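Transcriptional regulator (Aquifex aeolicus, PDB 2EH3) probably binds DNA as a transcriptional regulator of the TetR/AcrR family, pairing a helix-turn-helix domain with an all-helical C-terminal domain that carries magnesium ions. Local coordinates at residues Ser24-Glu27 with Ile28-Arg31; Phe16-Tyr20 with Gln21-Val25. All blocks are in the same frame, centred on the assembly; numbering follows the deposited sequence.

Contact 1: residues Ser24-Glu27 with Ile28-Arg31; sequences SVEE and IVKR
Ser24 O accepts a hydrogen bond from Ile28 N at 3.1 Å, the first of four i to i+4 bonds that open helix 25-32. Val29 N bonds Val25 O at 3.0 Å. Lys30 N to Glu26 O and Arg31 N to Glu27 O continue the series. Ile28 CG1 rests 3.4 Å from Ser24 O, beside the first of these bonds. Val25 CG1 lies 4.3 Å from Val29 CG1, a loose apolar contact one turn apart. Glu26 CG points opposite the backbone N (chi1 179°), and the chain then bends at chi2 (48°). This brings OE2 to 3.8 Å from both Val29 CG2 and Lys30 CB. The Lys30 amine does not pair with it; OE2 and NZ are 6.1 Å apart.

A capping box sets the start of the helix. Ser24 is the N-cap, and its OG accepts from Glu27 N at 3.1 Å. In return Ser24 N donates to Glu27 OE1 at 3.0 Å, meeting it from above the carboxylate plane. The same OE1 forms a salt bridge with Lys18.

The helix lies in the predicted helix-turn-helix DNA-binding motif. Ile28 and Arg31 pack on Leu14 of helix 3-18. Val25 and Val29 touch Phe39 of helix 36-42.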
ATOM      1  N   SER A  24     -21.958 -10.958  -6.235  1.00 13.45           N
ATOM      2  CA  SER A  24     -22.468 -12.273  -5.842  1.00 12.40           C
ATOM      3  C   SER A  24     -22.249 -13.324  -6.926  1.00 12.20           C
ATOM      4  O   SER A  24     -21.989 -12.986  -8.085  1.00 13.22           O
ATOM      5  CB  SER A  24     -23.969 -12.167  -5.545  1.00 13.18           C
ATOM      6  OG  SER A  24     -24.683 -11.937  -6.755  1.00 15.01           O
ATOM      7  N   VAL A  25     -22.336 -14.597  -6.540  1.00 12.40           N
ATOM      8  CA  VAL A  25     -22.197 -15.680  -7.495  1.00 13.94           C
ATOM      9  C   VAL A  25     -23.337 -15.527  -8.497  1.00 13.96           C
ATOM     10  O   VAL A  25     -23.157 -15.755  -9.693  1.00 13.75           O
ATOM     11  CB  VAL A  25     -22.263 -17.034  -6.771  1.00 14.82           C
ATOM     12  CG1 VAL A  25     -22.420 -18.173  -7.786  1.00 17.49           C
ATOM     13  CG2 VAL A  25     -21.004 -17.209  -5.937  1.00 16.32           C
ATOM     14  N   GLU A  26     -24.508 -15.112  -8.025  1.00 13.98           N
ATOM     15  CA  GLU A  26     -25.609 -14.940  -8.956  1.00 15.84           C
ATOM     16  C   GLU A  26     -25.294 -13.915 -10.059  1.00 13.62           C
ATOM     17  O   GLU A  26     -25.604 -14.147 -11.223  1.00 14.45           O
ATOM     18  CB  GLU A  26     -26.876 -14.526  -8.224  1.00 18.63           C
ATOM     19  CG  GLU A  26     -28.037 -14.316  -9.185  1.00 23.98           C
ATOM     20  CD  GLU A  26     -28.191 -15.474 -10.169  1.00 28.56           C
ATOM     21  OE1 GLU A  26     -28.457 -16.613  -9.710  1.00 28.68           O
ATOM     22  OE2 GLU A  26     -28.032 -15.244 -11.400  1.00 27.82           O
ATOM     23  N   GLU A  27     -24.691 -12.781  -9.708  1.00 12.45           N
ATOM     24  CA  GLU A  27     -24.354 -11.765 -10.707  1.00 11.96           C
ATOM     25  C   GLU A  27     -23.301 -12.278 -11.700  1.00 11.97           C
ATOM     26  O   GLU A  27     -23.337 -11.964 -12.891  1.00 12.04           O
ATOM     27  CB  GLU A  27     -23.854 -10.487 -10.030  1.00 13.81           C
ATOM     28  CG  GLU A  27     -24.906  -9.825  -9.162  1.00 14.44           C
ATOM     29  CD  GLU A  27     -24.374  -8.649  -8.358  1.00 16.75           C
ATOM     30  OE1 GLU A  27     -23.237  -8.722  -7.853  1.00 14.71           O
ATOM     31  OE2 GLU A  27     -25.114  -7.650  -8.213  1.00 17.44           O
ATOM     32  N   ILE A  28     -22.349 -13.042 -11.184  1.00 11.26           N
ATOM     33  CA  ILE A  28     -21.297 -13.606 -12.020  1.00 11.04           C
ATOM     34  C   ILE A  28     -21.876 -14.567 -13.057  1.00 11.32           C
ATOM     35  O   ILE A  28     -21.579 -14.449 -14.256  1.00 10.24           O
ATOM     36  CB  ILE A  28     -20.268 -14.347 -11.151  1.00 11.14           C
ATOM     37  CG1 ILE A  28     -19.453 -13.321 -10.346  1.00 12.37           C
ATOM     38  CG2 ILE A  28     -19.305 -15.192 -12.024  1.00 12.59           C
ATOM     39  CD1 ILE A  28     -18.645 -13.956  -9.205  1.00 13.73           C
ATOM     40  N   VAL A  29     -22.701 -15.523 -12.601  1.00 11.94           N
ATOM     41  CA  VAL A  29     -23.232 -16.489 -13.565  1.00 12.47           C
ATOM     42  C   VAL A  29     -24.212 -15.849 -14.541  1.00 13.08           C
ATOM     43  O   VAL A  29     -24.278 -16.259 -15.708  1.00 12.73           O
ATOM     44  CB  VAL A  29     -23.845 -17.776 -12.908  1.00 13.45           C
ATOM     45  CG1 VAL A  29     -22.759 -18.523 -12.104  1.00 13.70           C
ATOM     46  CG2 VAL A  29     -25.053 -17.447 -12.055  1.00 14.15           C
ATOM     47  N   LYS A  30     -24.946 -14.830 -14.087  1.00 13.07           N
ATOM     48  CA  LYS A  30     -25.862 -14.112 -14.975  1.00 14.35           C
ATOM     49  C   LYS A  30     -25.050 -13.452 -16.094  1.00 13.94           C
ATOM     50  O   LYS A  30     -25.376 -13.578 -17.269  1.00 14.43           O
ATOM     51  CB  LYS A  30     -26.610 -13.025 -14.205  1.00 16.40           C
ATOM     52  CG  LYS A  30     -27.729 -12.331 -14.998  1.00 21.76           C
ATOM     53  CD  LYS A  30     -28.372 -11.190 -14.184  1.00 25.00           C
ATOM     54  CE  LYS A  30     -27.436  -9.962 -14.080  1.00 27.39           C
ATOM     55  NZ  LYS A  30     -27.321  -9.321 -12.715  1.00 25.41           N
ATOM     56  N   ARG A  31     -23.989 -12.736 -15.725  1.00 13.29           N
ATOM     57  CA  ARG A  31     -23.163 -12.053 -16.712  1.00 14.36           C
ATOM     58  C   ARG A  31     -22.490 -13.041 -17.668  1.00 14.57           C
ATOM     59  O   ARG A  31     -22.318 -12.758 -18.861  1.00 16.18           O
ATOM     60  CB  ARG A  31     -22.110 -11.199 -15.988  1.00 15.22           C
ATOM     61  CG  ARG A  31     -21.080 -10.546 -16.897  1.00 17.45           C
ATOM     62  CD  ARG A  31     -21.694  -9.477 -17.782  1.00 21.25           C
ATOM     63  NE  ARG A  31     -22.154  -8.299 -17.040  1.00 23.43           N
ATOM     64  CZ  ARG A  31     -21.370  -7.305 -16.626  1.00 23.63           C
ATOM     65  NH1 ARG A  31     -20.066  -7.332 -16.876  1.00 24.66           N
ATOM     66  NH2 ARG A  31     -21.889  -6.270 -15.968  1.00 24.24           N
TER

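Contact 2: residues Phe16-Tyr20 with Gln21-Val25; sequences FEKGY and QGTSV
A type I beta turn from Tyr20 to Thr23 lies in the connection between helix 3-18 and helix 25-32. Thr23 N donates to Tyr20 O at 3.2 Å to close it. Thr23 OG1 makes a second bond, to Gly19 O at 2.8 Å, nearly in line with that carbonyl. OG1 is placed beside the Thr23 backbone N (chi1 -63°), on the side facing Gly19.

Lys18 reaches across the turn. Its NZ donates to Gly22 O at 2.7 Å and is also paired with Glu27, while CG passes 3.3 Å from Thr23 OG1. The two side chains cross at about a right angle. A water accepts from Gly22 N and donates to Lys18 O, linking Lys18 to the loop at 2.8 Å on each side.

Gly19 has positive phi (87°) as the chain leaves the helix. At its backbone angles a CB would press against the carbonyl oxygen of Lys18. A CB on Gly22 would clash with the same oxygen. This connection belongs to the three-helix DNA-binding domain of TetR-type regulators and leads into the predicted helix-turn-helix motif.

Gln21 OE1 lies in the plane of the Tyr20 ring, at its edge, 4.0 Å from CD2. The ring and amide planes stand 86° apart. Tyr20 is buried, with edge-to-face contacts to Phe15 and Phe104 and a cation-pi contact with Lys46. Lys46 NZ also hydrogen-bonds the carbonyl oxygens of Tyr20 and Thr23, while Asp97 OD1 accepts from Tyr20 N.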
ATOM      1  N   PHE A  16     -13.298  -6.103 -10.089  1.00  9.71           N
ATOM      2  CA  PHE A  16     -12.594  -4.859 -10.392  1.00 10.68           C
ATOM      3  C   PHE A  16     -13.574  -3.687 -10.350  1.00 11.12           C
ATOM      4  O   PHE A  16     -13.316  -2.651  -9.725  1.00 12.38           O
ATOM      5  CB  PHE A  16     -11.948  -4.945 -11.786  1.00 12.00           C
ATOM      6  CG  PHE A  16     -11.329  -3.656 -12.259  1.00 12.00           C
ATOM      7  CD1 PHE A  16     -10.196  -3.150 -11.645  1.00 12.52           C
ATOM      8  CD2 PHE A  16     -11.895  -2.949 -13.315  1.00 12.82           C
ATOM      9  CE1 PHE A  16      -9.628  -1.951 -12.071  1.00 14.66           C
ATOM     10  CE2 PHE A  16     -11.338  -1.759 -13.749  1.00 13.68           C
ATOM     11  CZ  PHE A  16     -10.201  -1.256 -13.127  1.00 14.45           C
ATOM     12  N   GLU A  17     -14.717  -3.877 -10.987  1.00 12.09           N
ATOM     13  CA  GLU A  17     -15.738  -2.833 -11.031  1.00 13.46           C
ATOM     14  C   GLU A  17     -16.400  -2.503  -9.701  1.00 13.66           C
ATOM     15  O   GLU A  17     -16.598  -1.325  -9.395  1.00 13.77           O
ATOM     16  CB  GLU A  17     -16.834  -3.201 -12.042  1.00 16.73           C
ATOM     17  CG  GLU A  17     -16.395  -3.101 -13.506  1.00 21.48           C
ATOM     18  CD  GLU A  17     -15.933  -1.704 -13.899  1.00 24.56           C
ATOM     19  OE1 GLU A  17     -16.647  -0.727 -13.609  1.00 26.76           O
ATOM     20  OE2 GLU A  17     -14.855  -1.583 -14.518  1.00 28.56           O
ATOM     21  N   LYS A  18     -16.720  -3.512  -8.905  1.00 12.49           N
ATOM     22  CA  LYS A  18     -17.430  -3.216  -7.673  1.00 13.94           C
ATOM     23  C   LYS A  18     -17.072  -3.988  -6.423  1.00 11.83           C
ATOM     24  O   LYS A  18     -17.814  -3.975  -5.436  1.00 12.39           O
ATOM     25  CB  LYS A  18     -18.923  -3.290  -7.953  1.00 14.83           C
ATOM     26  CG  LYS A  18     -19.394  -4.685  -8.254  1.00 12.36           C
ATOM     27  CD  LYS A  18     -20.506  -4.603  -9.263  1.00 16.21           C
ATOM     28  CE  LYS A  18     -21.264  -5.915  -9.365  1.00 15.74           C
ATOM     29  NZ  LYS A  18     -22.025  -6.184  -8.137  1.00 18.70           N
ATOM     30  N   GLY A  19     -15.920  -4.657  -6.461  1.00 10.53           N
ATOM     31  CA  GLY A  19     -15.441  -5.367  -5.286  1.00 10.18           C
ATOM     32  C   GLY A  19     -15.922  -6.789  -5.080  1.00 11.34           C
ATOM     33  O   GLY A  19     -16.955  -7.186  -5.599  1.00 12.61           O
ATOM     34  N   TYR A  20     -15.147  -7.549  -4.309  1.00 10.57           N
ATOM     35  CA  TYR A  20     -15.473  -8.936  -3.983  1.00 11.19           C
ATOM     36  C   TYR A  20     -16.739  -9.040  -3.116  1.00 11.88           C
ATOM     37  O   TYR A  20     -17.660  -9.778  -3.457  1.00 11.85           O
ATOM     38  CB  TYR A  20     -14.299  -9.565  -3.233  1.00 10.89           C
ATOM     39  CG  TYR A  20     -14.574 -10.958  -2.734  1.00 10.93           C
ATOM     40  CD1 TYR A  20     -14.408 -12.077  -3.581  1.00 11.06           C
ATOM     41  CD2 TYR A  20     -14.951 -11.175  -1.414  1.00 11.11           C
ATOM     42  CE1 TYR A  20     -14.596 -13.373  -3.107  1.00 11.73           C
ATOM     43  CE2 TYR A  20     -15.152 -12.462  -0.939  1.00 13.65           C
ATOM     44  CZ  TYR A  20     -14.966 -13.550  -1.782  1.00 12.54           C
ATOM     45  OH  TYR A  20     -15.121 -14.819  -1.273  1.00 14.79           O
ATOM     46  N   GLN A  21     -16.802  -8.284  -2.020  1.00 14.09           N
ATOM     47  CA  GLN A  21     -17.972  -8.335  -1.145  1.00 15.90           C
ATOM     48  C   GLN A  21     -19.255  -7.904  -1.844  1.00 15.72           C
ATOM     49  O   GLN A  21     -20.337  -8.458  -1.582  1.00 17.99           O
ATOM     50  CB  GLN A  21     -17.763  -7.458   0.096  1.00 18.21           C
ATOM     51  CG  GLN A  21     -16.573  -7.858   0.983  1.00 25.03           C
ATOM     52  CD  GLN A  21     -16.694  -9.247   1.631  1.00 30.22           C
ATOM     53  OE1 GLN A  21     -15.728  -9.756   2.214  1.00 34.05           O
ATOM     54  NE2 GLN A  21     -17.869  -9.855   1.539  1.00 32.31           N
ATOM     55  N   GLY A  22     -19.131  -6.938  -2.747  1.00 15.06           N
ATOM     56  CA  GLY A  22     -20.278  -6.416  -3.467  1.00 16.73           C
ATOM     57  C   GLY A  22     -20.674  -7.136  -4.743  1.00 16.07           C
ATOM     58  O   GLY A  22     -21.515  -6.630  -5.489  1.00 17.28           O
ATOM     59  N   THR A  23     -20.080  -8.305  -4.988  1.00 14.07           N
ATOM     60  CA  THR A  23     -20.402  -9.102  -6.172  1.00 13.18           C
ATOM     61  C   THR A  23     -20.822 -10.481  -5.721  1.00 12.76           C
ATOM     62  O   THR A  23     -20.140 -11.104  -4.927  1.00 14.91           O
ATOM     63  CB  THR A  23     -19.192  -9.210  -7.110  1.00 11.04           C
ATOM     64  OG1 THR A  23     -18.869  -7.890  -7.554  1.00 13.16           O
ATOM     65  CG2 THR A  23     -19.508 -10.076  -8.315  1.00 13.00           C
ATOM     66  N   SER A  24     -21.958 -10.958  -6.235  1.00 13.45           N
ATOM     67  CA  SER A  24     -22.468 -12.273  -5.842  1.00 12.40           C
ATOM     68  C   SER A  24     -22.249 -13.324  -6.926  1.00 12.20           C
ATOM     69  O   SER A  24     -21.989 -12.986  -8.085  1.00 13.22           O
ATOM     70  CB  SER A  24     -23.969 -12.167  -5.545  1.00 13.18           C
ATOM     71  OG  SER A  24     -24.683 -11.937  -6.755  1.00 15.01           O
ATOM     72  N   VAL A  25     -22.336 -14.597  -6.540  1.00 12.40           N
ATOM     73  CA  VAL A  25     -22.197 -15.680  -7.495  1.00 13.94           C
ATOM     74  C   VAL A  25     -23.337 -15.527  -8.497  1.00 13.96           C
ATOM     75  O   VAL A  25     -23.157 -15.755  -9.693  1.00 13.75           O
ATOM     76  CB  VAL A  25     -22.263 -17.034  -6.771  1.00 14.82           C
ATOM     77  CG1 VAL A  25     -22.420 -18.173  -7.786  1.00 17.49           C
ATOM     78  CG2 VAL A  25     -21.004 -17.209  -5.937  1.00 16.32           C
TER
HETATM   79  O   HOH W   1     -17.459  -4.698  -2.786  1.00 19.47           O

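How the contacts relate
Contact 2 comes first along the chain and runs into contact 1, with Ser24 and Val25 common to both. Their centres are about 10 Å apart, both in the N-terminal DNA-binding region. Contact 2 carries the chain out of helix 3-18 through the loop, and contact 1 is the start of helix 25-32. The Lys18-Glu27 salt bridge ties the two together. Ile28 CG1 also packs on Thr23 CG2 at 3.8 Å. This joins the region where helix 3-18 gives way to the loop to the cap of helix 25-32, at the entry to the predicted DNA-binding motif. Both lie away from the magnesium sites.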